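PDB 4Z6M: homoprotocatechuate 2,3-dioxygenase from Brevibacterium fuscum, which probably catalyses the iron(II)-dependent cleavage of the aromatic ring of homoprotocatechuate by dioxygen, next to one of its two catechol hydroxyls. Local coordinates for residues A[55-60]-A[150-155]; A[51-56]-A[64-69]; A[223-228]-A[266-271]. The protein carries 1 engineered substitution. One frame throughout, in Å; residues are numbered along the deposited sequence.

Contact 1 of 3, residues A[55-60]-A[150-155]. With FE2 (Fe (II) ion), chain E.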
# COMPACT_ATOMS: atom_id res chain seq x y z
N SER A 55 -7.74 -16.96 11.73
CA SER A 55 -7.30 -15.94 10.80
C SER A 55 -7.80 -16.22 9.38
O SER A 55 -8.29 -17.31 9.08
CB SER A 55 -5.78 -15.85 10.85
OG SER A 55 -5.18 -17.03 10.40
N PHE A 56 -7.62 -15.23 8.51
CA PHE A 56 -8.17 -15.26 7.14
C PHE A 56 -7.68 -16.46 6.34
O PHE A 56 -8.41 -16.99 5.52
CB PHE A 56 -7.78 -13.97 6.42
CG PHE A 56 -8.55 -13.66 5.16
CD1 PHE A 56 -9.93 -13.47 5.19
CD2 PHE A 56 -7.88 -13.47 3.95
CE1 PHE A 56 -10.61 -13.15 4.04
CE2 PHE A 56 -8.58 -13.11 2.81
CZ PHE A 56 -9.93 -12.95 2.87
N GLU A 57 -6.40 -16.83 6.49
CA GLU A 57 -5.81 -17.86 5.64
C GLU A 57 -5.71 -19.24 6.28
O GLU A 57 -5.14 -20.16 5.70
CB GLU A 57 -4.43 -17.41 5.13
CG GLU A 57 -4.50 -16.18 4.27
CD GLU A 57 -3.17 -15.79 3.64
OE1 GLU A 57 -2.12 -16.28 4.13
OE2 GLU A 57 -3.22 -14.98 2.67
N GLU A 58 -6.25 -19.39 7.49
CA GLU A 58 -6.10 -20.65 8.22
C GLU A 58 -7.05 -21.73 7.73
O GLU A 58 -8.19 -21.44 7.38
CB GLU A 58 -6.32 -20.41 9.71
CG GLU A 58 -5.98 -21.62 10.57
CD GLU A 58 -4.56 -22.09 10.32
OE1 GLU A 58 -3.63 -21.47 10.91
OE2 GLU A 58 -4.36 -23.06 9.54
N PHE A 59 -6.59 -22.98 7.73
CA PHE A 59 -7.46 -24.13 7.42
C PHE A 59 -7.67 -25.05 8.62
O PHE A 59 -8.61 -25.84 8.63
CB PHE A 59 -6.95 -24.95 6.21
CG PHE A 59 -5.76 -25.79 6.53
CD1 PHE A 59 -4.48 -25.25 6.49
CD2 PHE A 59 -5.89 -27.11 6.89
CE1 PHE A 59 -3.39 -26.02 6.84
CE2 PHE A 59 -4.78 -27.89 7.21
CZ PHE A 59 -3.54 -27.33 7.20
N ILE A 60 -6.80 -24.99 9.63
CA ILE A 60 -7.05 -25.76 10.86
C ILE A 60 -8.15 -25.05 11.64
O ILE A 60 -8.55 -23.93 11.31
CB ILE A 60 -5.78 -25.98 11.74
CG1 ILE A 60 -5.31 -24.70 12.44
CG2 ILE A 60 -4.67 -26.63 10.92
CD1 ILE A 60 -4.31 -24.98 13.55
N LEU A 150 -6.44 -9.73 9.74
CA LEU A 150 -5.42 -10.62 10.27
C LEU A 150 -5.42 -11.92 9.50
O LEU A 150 -6.40 -12.65 9.47
CB LEU A 150 -5.69 -10.86 11.75
CG LEU A 150 -5.83 -9.58 12.59
CD1 LEU A 150 -5.94 -9.96 14.07
CD2 LEU A 150 -4.67 -8.63 12.40
N VAL A 151 -4.30 -12.21 8.86
CA VAL A 151 -4.25 -13.28 7.86
C VAL A 151 -3.65 -14.60 8.34
O VAL A 151 -4.01 -15.65 7.83
CB VAL A 151 -3.57 -12.80 6.56
CG1 VAL A 151 -4.30 -11.58 6.02
CG2 VAL A 151 -2.10 -12.50 6.74
N ARG A 152 -2.75 -14.54 9.34
CA ARG A 152 -2.10 -15.74 9.88
C ARG A 152 -1.83 -15.53 11.36
O ARG A 152 -1.67 -14.38 11.80
CB ARG A 152 -0.76 -16.02 9.20
CG ARG A 152 -0.84 -16.49 7.77
CD ARG A 152 0.54 -16.87 7.25
NE ARG A 152 1.39 -15.68 7.16
CZ ARG A 152 1.34 -14.80 6.17
NH1 ARG A 152 0.49 -14.97 5.16
NH2 ARG A 152 2.15 -13.74 6.16
N LEU A 153 -1.74 -16.62 12.11
CA LEU A 153 -1.03 -16.59 13.38
C LEU A 153 0.46 -16.64 13.08
O LEU A 153 0.91 -17.53 12.34
CB LEU A 153 -1.41 -17.81 14.21
CG LEU A 153 -0.68 -17.90 15.55
CD1 LEU A 153 -1.10 -16.78 16.47
CD2 LEU A 153 -0.91 -19.25 16.18
N ASP A 154 1.23 -15.75 13.68
CA ASP A 154 2.68 -15.77 13.43
C ASP A 154 3.56 -16.34 14.55
O ASP A 154 4.45 -17.16 14.25
CB ASP A 154 3.21 -14.41 13.05
CG ASP A 154 4.63 -14.51 12.50
OD1 ASP A 154 4.80 -14.94 11.34
OD2 ASP A 154 5.58 -14.23 13.26
N HIS A 155 3.35 -15.93 15.80
CA HIS A 155 4.22 -16.39 16.85
C HIS A 155 3.67 -16.10 18.24
O HIS A 155 2.71 -15.35 18.41
CB HIS A 155 5.63 -15.75 16.73
CG HIS A 155 5.68 -14.25 16.90
ND1 HIS A 155 5.61 -13.38 15.84
CD2 HIS A 155 5.89 -13.48 18.00
CE1 HIS A 155 5.76 -12.14 16.28
NE2 HIS A 155 5.93 -12.17 17.59
FE FE2 E . 6.69 -10.41 18.69
O HOH W 1 -2.40 -18.99 10.54
O HOH W 2 -0.42 -14.18 2.50
O HOH W 3 7.71 -9.68 16.94
O HOH W 4 8.35 -11.64 19.32
O HOH W 5 7.75 -8.73 19.68

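Contact 2 of 3, residues A[51-56]-A[64-69]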
# COMPACT_ATOMS: atom_id res chain seq x y z
N ILE A 51 -15.09 -19.04 22.73
CA ILE A 51 -15.12 -18.59 21.35
C ILE A 51 -13.87 -19.06 20.66
O ILE A 51 -12.77 -18.86 21.16
CB ILE A 51 -15.22 -17.05 21.26
CG1 ILE A 51 -16.46 -16.56 22.03
CG2 ILE A 51 -15.25 -16.60 19.80
CD1 ILE A 51 -16.49 -15.08 22.24
N TYR A 52 -14.06 -19.70 19.52
CA TYR A 52 -12.97 -20.27 18.74
C TYR A 52 -12.82 -19.41 17.49
O TYR A 52 -13.79 -19.25 16.75
CB TYR A 52 -13.29 -21.70 18.31
CG TYR A 52 -13.28 -22.70 19.44
CD1 TYR A 52 -14.33 -22.75 20.37
CD2 TYR A 52 -12.26 -23.62 19.56
CE1 TYR A 52 -14.31 -23.67 21.42
CE2 TYR A 52 -12.23 -24.55 20.60
CZ TYR A 52 -13.26 -24.57 21.52
OH TYR A 52 -13.20 -25.48 22.57
N LEU A 53 -11.62 -18.88 17.26
CA LEU A 53 -11.37 -17.89 16.23
C LEU A 53 -10.22 -18.32 15.33
O LEU A 53 -9.26 -18.94 15.79
CB LEU A 53 -10.98 -16.56 16.87
CG LEU A 53 -12.05 -15.94 17.77
CD1 LEU A 53 -11.46 -14.81 18.60
CD2 LEU A 53 -13.24 -15.47 16.94
N ARG A 54 -10.30 -17.92 14.05
CA ARG A 54 -9.24 -18.18 13.11
C ARG A 54 -8.97 -16.97 12.24
O ARG A 54 -9.81 -16.10 12.03
CB ARG A 54 -9.52 -19.42 12.25
CG ARG A 54 -10.59 -19.26 11.20
CD ARG A 54 -10.75 -20.53 10.44
NE ARG A 54 -11.67 -20.47 9.30
CZ ARG A 54 -12.97 -20.74 9.36
NH1 ARG A 54 -13.58 -20.96 10.54
NH2 ARG A 54 -13.67 -20.79 8.25
N SER A 55 -7.74 -16.96 11.73
CA SER A 55 -7.30 -15.94 10.80
C SER A 55 -7.80 -16.22 9.38
O SER A 55 -8.29 -17.31 9.08
CB SER A 55 -5.78 -15.85 10.85
OG SER A 55 -5.18 -17.03 10.40
N PHE A 56 -7.62 -15.23 8.51
CA PHE A 56 -8.17 -15.26 7.14
C PHE A 56 -7.68 -16.46 6.34
O PHE A 56 -8.41 -16.99 5.52
CB PHE A 56 -7.78 -13.97 6.42
CG PHE A 56 -8.55 -13.66 5.16
CD1 PHE A 56 -9.93 -13.47 5.19
CD2 PHE A 56 -7.88 -13.47 3.95
CE1 PHE A 56 -10.61 -13.15 4.04
CE2 PHE A 56 -8.58 -13.11 2.81
CZ PHE A 56 -9.93 -12.95 2.87
N LEU A 64 -7.07 -19.23 17.91
CA LEU A 64 -7.24 -18.58 19.20
C LEU A 64 -8.51 -19.14 19.82
O LEU A 64 -9.56 -19.15 19.19
CB LEU A 64 -7.32 -17.07 19.05
CG LEU A 64 -7.36 -16.22 20.30
CD1 LEU A 64 -6.08 -16.37 21.11
CD2 LEU A 64 -7.57 -14.76 19.93
N VAL A 65 -8.41 -19.63 21.06
CA VAL A 65 -9.56 -20.04 21.85
C VAL A 65 -9.66 -19.09 23.03
O VAL A 65 -8.71 -18.95 23.81
CB VAL A 65 -9.44 -21.49 22.35
CG1 VAL A 65 -10.73 -21.90 23.06
CG2 VAL A 65 -9.16 -22.42 21.19
N LEU A 66 -10.80 -18.42 23.16
CA LEU A 66 -11.09 -17.59 24.32
C LEU A 66 -11.99 -18.42 25.24
O LEU A 66 -13.07 -18.85 24.83
CB LEU A 66 -11.81 -16.31 23.92
CG LEU A 66 -11.17 -15.49 22.80
CD1 LEU A 66 -12.05 -14.30 22.46
CD2 LEU A 66 -9.75 -15.08 23.18
N THR A 67 -11.52 -18.66 26.47
CA THR A 67 -12.24 -19.50 27.44
C THR A 67 -12.59 -18.63 28.63
O THR A 67 -11.72 -18.04 29.24
CB THR A 67 -11.38 -20.71 27.84
OG1 THR A 67 -11.17 -21.55 26.71
CG2 THR A 67 -12.03 -21.51 28.96
N LYS A 68 -13.86 -18.60 29.00
CA LYS A 68 -14.29 -17.85 30.17
C LYS A 68 -13.70 -18.50 31.43
O LYS A 68 -13.74 -19.71 31.59
CB LYS A 68 -15.81 -17.87 30.25
CG LYS A 68 -16.42 -17.08 31.40
CD LYS A 68 -17.94 -17.31 31.39
CE LYS A 68 -18.58 -16.82 32.67
NZ LYS A 68 -18.17 -15.43 33.01
N GLY A 69 -13.15 -17.68 32.31
CA GLY A 69 -12.69 -18.17 33.60
C GLY A 69 -12.46 -17.05 34.58
O GLY A 69 -12.68 -15.90 34.26

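Contact 3 of 3, residues A[223-228]-A[266-271]. With FE2 (Fe (II) ion), chain E.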
# COMPACT_ATOMS: atom_id res chain seq x y z
N HIS A 223 -0.31 -1.16 5.43
CA HIS A 223 -1.49 -0.32 5.58
C HIS A 223 -2.58 -1.02 6.38
O HIS A 223 -3.41 -0.36 6.99
CB HIS A 223 -2.04 0.12 4.23
CG HIS A 223 -2.50 -1.00 3.36
ND1 HIS A 223 -3.74 -1.59 3.48
CD2 HIS A 223 -1.88 -1.62 2.33
CE1 HIS A 223 -3.85 -2.55 2.56
NE2 HIS A 223 -2.73 -2.59 1.87
N ASN A 224 -2.55 -2.35 6.44
CA ASN A 224 -3.55 -3.07 7.24
C ASN A 224 -3.32 -2.81 8.72
O ASN A 224 -4.27 -2.69 9.50
CB ASN A 224 -3.51 -4.56 6.93
CG ASN A 224 -3.80 -4.86 5.49
OD1 ASN A 224 -2.91 -5.24 4.73
ND2 ASN A 224 -5.05 -4.70 5.09
N ILE A 225 -2.05 -2.70 9.12
CA ILE A 225 -1.70 -2.38 10.52
C ILE A 225 -2.06 -0.93 10.83
O ILE A 225 -2.62 -0.65 11.90
CB ILE A 225 -0.22 -2.70 10.78
CG1 ILE A 225 -0.02 -4.23 10.71
CG2 ILE A 225 0.23 -2.13 12.12
CD1 ILE A 225 1.40 -4.71 10.82
N ILE A 226 -1.76 -0.02 9.91
CA ILE A 226 -2.18 1.37 10.07
C ILE A 226 -3.70 1.48 10.28
O ILE A 226 -4.18 2.23 11.14
CB ILE A 226 -1.75 2.23 8.87
CG1 ILE A 226 -0.22 2.18 8.69
CG2 ILE A 226 -2.21 3.66 9.04
CD1 ILE A 226 0.55 2.44 9.96
N GLN A 227 -4.48 0.71 9.52
CA GLN A 227 -5.93 0.73 9.67
C GLN A 227 -6.38 0.32 11.06
O GLN A 227 -7.38 0.83 11.57
CB GLN A 227 -6.61 -0.11 8.61
CG GLN A 227 -8.04 -0.51 8.91
CD GLN A 227 -9.04 0.64 9.03
OE1 GLN A 227 -8.80 1.78 8.61
NE2 GLN A 227 -10.22 0.30 9.51
N ILE A 228 -5.71 -0.66 11.66
CA ILE A 228 -6.11 -1.08 13.00
C ILE A 228 -5.98 0.11 13.94
O ILE A 228 -6.86 0.37 14.78
CB ILE A 228 -5.29 -2.30 13.48
CG1 ILE A 228 -5.59 -3.51 12.60
CG2 ILE A 228 -5.58 -2.61 14.94
CD1 ILE A 228 -4.66 -4.68 12.77
N ILE A 266 -1.56 -8.26 22.18
CA ILE A 266 -1.58 -8.82 20.84
C ILE A 266 -0.65 -7.96 19.98
O ILE A 266 -0.76 -6.73 19.98
CB ILE A 266 -3.00 -8.81 20.24
CG1 ILE A 266 -3.95 -9.57 21.19
CG2 ILE A 266 -3.00 -9.41 18.85
CD1 ILE A 266 -3.66 -11.04 21.37
N GLU A 267 0.26 -8.62 19.26
CA GLU A 267 1.07 -7.95 18.25
C GLU A 267 0.44 -8.20 16.89
O GLU A 267 -0.02 -9.32 16.58
CB GLU A 267 2.50 -8.49 18.26
CG GLU A 267 3.45 -7.73 17.36
CD GLU A 267 4.85 -8.26 17.36
OE1 GLU A 267 5.11 -9.27 18.02
OE2 GLU A 267 5.71 -7.66 16.65
N ILE A 268 0.48 -7.17 16.05
CA ILE A 268 0.18 -7.29 14.63
C ILE A 268 1.49 -7.06 13.88
O ILE A 268 2.25 -6.20 14.27
CB ILE A 268 -0.90 -6.28 14.17
CG1 ILE A 268 -2.01 -6.05 15.23
CG2 ILE A 268 -1.41 -6.73 12.81
CD1 ILE A 268 -2.84 -7.26 15.50
N TYR A 269 1.76 -7.87 12.86
CA TYR A 269 3.10 -8.08 12.38
C TYR A 269 3.08 -8.34 10.88
O TYR A 269 2.18 -9.03 10.37
CB TYR A 269 3.62 -9.33 13.08
CG TYR A 269 5.03 -9.82 12.89
CD1 TYR A 269 6.05 -9.40 13.73
CD2 TYR A 269 5.29 -10.80 11.96
CE1 TYR A 269 7.31 -9.96 13.62
CE2 TYR A 269 6.55 -11.36 11.85
CZ TYR A 269 7.56 -10.94 12.70
OH TYR A 269 8.81 -11.51 12.65
N THR A 270 4.04 -7.82 10.13
CA THR A 270 4.13 -8.22 8.71
C THR A 270 5.54 -8.05 8.17
O THR A 270 6.27 -7.17 8.61
CB THR A 270 3.11 -7.47 7.83
OG1 THR A 270 3.02 -8.10 6.53
CG2 THR A 270 3.45 -5.99 7.66
N GLN A 271 5.89 -8.91 7.22
CA GLN A 271 7.04 -8.71 6.31
C GLN A 271 8.40 -8.88 6.96
O GLN A 271 9.35 -8.16 6.67
CB GLN A 271 6.91 -7.41 5.54
CG GLN A 271 5.76 -7.51 4.54
CD GLN A 271 5.30 -6.17 4.01
OE1 GLN A 271 6.09 -5.24 3.83
NE2 GLN A 271 4.01 -6.06 3.73
FE FE2 E . 6.69 -10.41 18.69
O HOH W 3 7.71 -9.68 16.94
O HOH W 4 8.35 -11.64 19.32
O HOH W 5 7.75 -8.73 19.68

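Contact 1 of 3, residues A[55-60]-A[150-155]
F56 and E57 offer successive backbone N-H groups to the successive carbonyls of L150 and V151. F56 N meets L150 O at 3.0 Å, almost straight (167°); E57 N reaches V151 O at 3.0 Å by a more bent path. Both donors lie in the type I turn from S55 to E58.

The charged pair is E57 with R152. E57 runs extended beside V151, its CG 4.2 Å from V151 CB. In the conformer given here, one of two for R152, the arginine is folded at chi3 (-67°), which swings its guanidinium back toward the acid. There E57 OE1 and R152 NH1 form a salt bridge at 3.1 Å; the hydrogen bond within it is weak and bent, and the carboxylate and guanidinium planes are 48° apart. A water also links E57 OE2 to this R152 NH1, and OE2 is bonded to H220 as well.

These bonds join two glyoxalase-family modules: 55-60 is the loop between strands 50-54 and 64-68, whereas 150-155 runs into and includes the start of strand 152-160 of the other sheet. A second water bridges E58 OE1 and L153 N, and OE1 has R17 as a salt-bridge partner.

At the far end, D154 OD2 accepts H155 ND1 at 2.7 Å through its anti lone pair, close to the imidazole plane. A histidine suits this place because its other nitrogen, NE2, binds the iron at 2.2 Å; H214 and E267 complete the facial triad of two histidines and one carboxylate.

Contact 2 of 3, residues A[51-56]-A[64-69]
A beta hairpin is built here from strands 50-54 and 64-68, antiparallel neighbours whose short axes run 4.8 Å apart at an angle of 162°. I51 and L66 form a hydrogen-bonded pair, with L66 N to I51 O at 2.8 Å and I51 N to L66 O at 2.9 Å. L53 and L64 make the second such pair; L53 N reaches L64 O at 2.8 Å, and the return bond from L64 N to L53 O is longer, at 3.1 Å.

Between them Y52 faces V65 as a non-hydrogen-bonded pair. V65 CG1 sits over one face of the phenol ring, 4.0 Å from its centroid, a CH-pi contact, and V65 CG2 touches Y52 CD2. A beta-branched valine suits a strand and sets two methyls beside the ring, while the Y52 hydroxyl is bonded to Q50 and to the backbone of K110.

The other face is aliphatic: L53 CD1 lies 3.9 Å from L66 CD1 and 4.1 Å from L64 CD2. Leucines fit because this face is covered by helix 28-38, whose Y35 touches all three. Strand 42-46 flanks the hairpin beyond 50-54, and strand 15-25 beyond 64-68.

Contact 3 of 3, residues A[223-228]-A[266-271]
I268 takes two isoleucines of one helix on a single methyl, its CG2, and no hydrogen bond crosses the contact. I225 slides past it in the opposite sense, CG1 lying 3.5 Å from I268 CG2. I228 instead comes tip to tip, with its CD1 3.8 Å from the same I268 CG2. The chi1 of I268, -37°, is rotated off the staggered -60° and places CG2 toward the helix.

Further along, I225 CD1 reaches the strand backbone at Y269 N and touches T270 CG2 at 4.0 Å. Helix 222-234 thus packs on the sheet across strand 265-270, the short axes running 8.9 Å apart and roughly antiparallel (155°).

Y269 points away from the helix, and E267 lies on that same side of the strand. With its chain extended, E267 sets OE1 2.1 Å from the iron, while OE2 accepts from H248 and, weakly, from a metal-bound water. The chemistry therefore divides the strand: isoleucine chains and the T270 methyl meet the helix by close, nondirectional packing, T270 leaving its OG1 to the carbonyl of T219, while the iron ligand E267 and the ring of Y269 lie on the other side.

How the contacts relate
Contact 1 touches both of the others, the three centres forming an open angle at it: its centre is about 12 Å from that of contact 2 and about 13 Å from that of contact 3, while contacts 2 and 3 have centres about 19 Å apart and do not touch. Contacts 1 and 2 share S55 and F56, where strand 50-54 of the first sheet runs out into the loop. Contacts 1 and 3 share the second sheet, in which strand 211-218 separates strands 152-160 and 265-270. They meet at the iron, each supplying a ligand, and H155 also packs edge-to-face on Y269. Contact 3 follows both along the chain. Contact 1, through 55-60, links the first module to the iron-binding second.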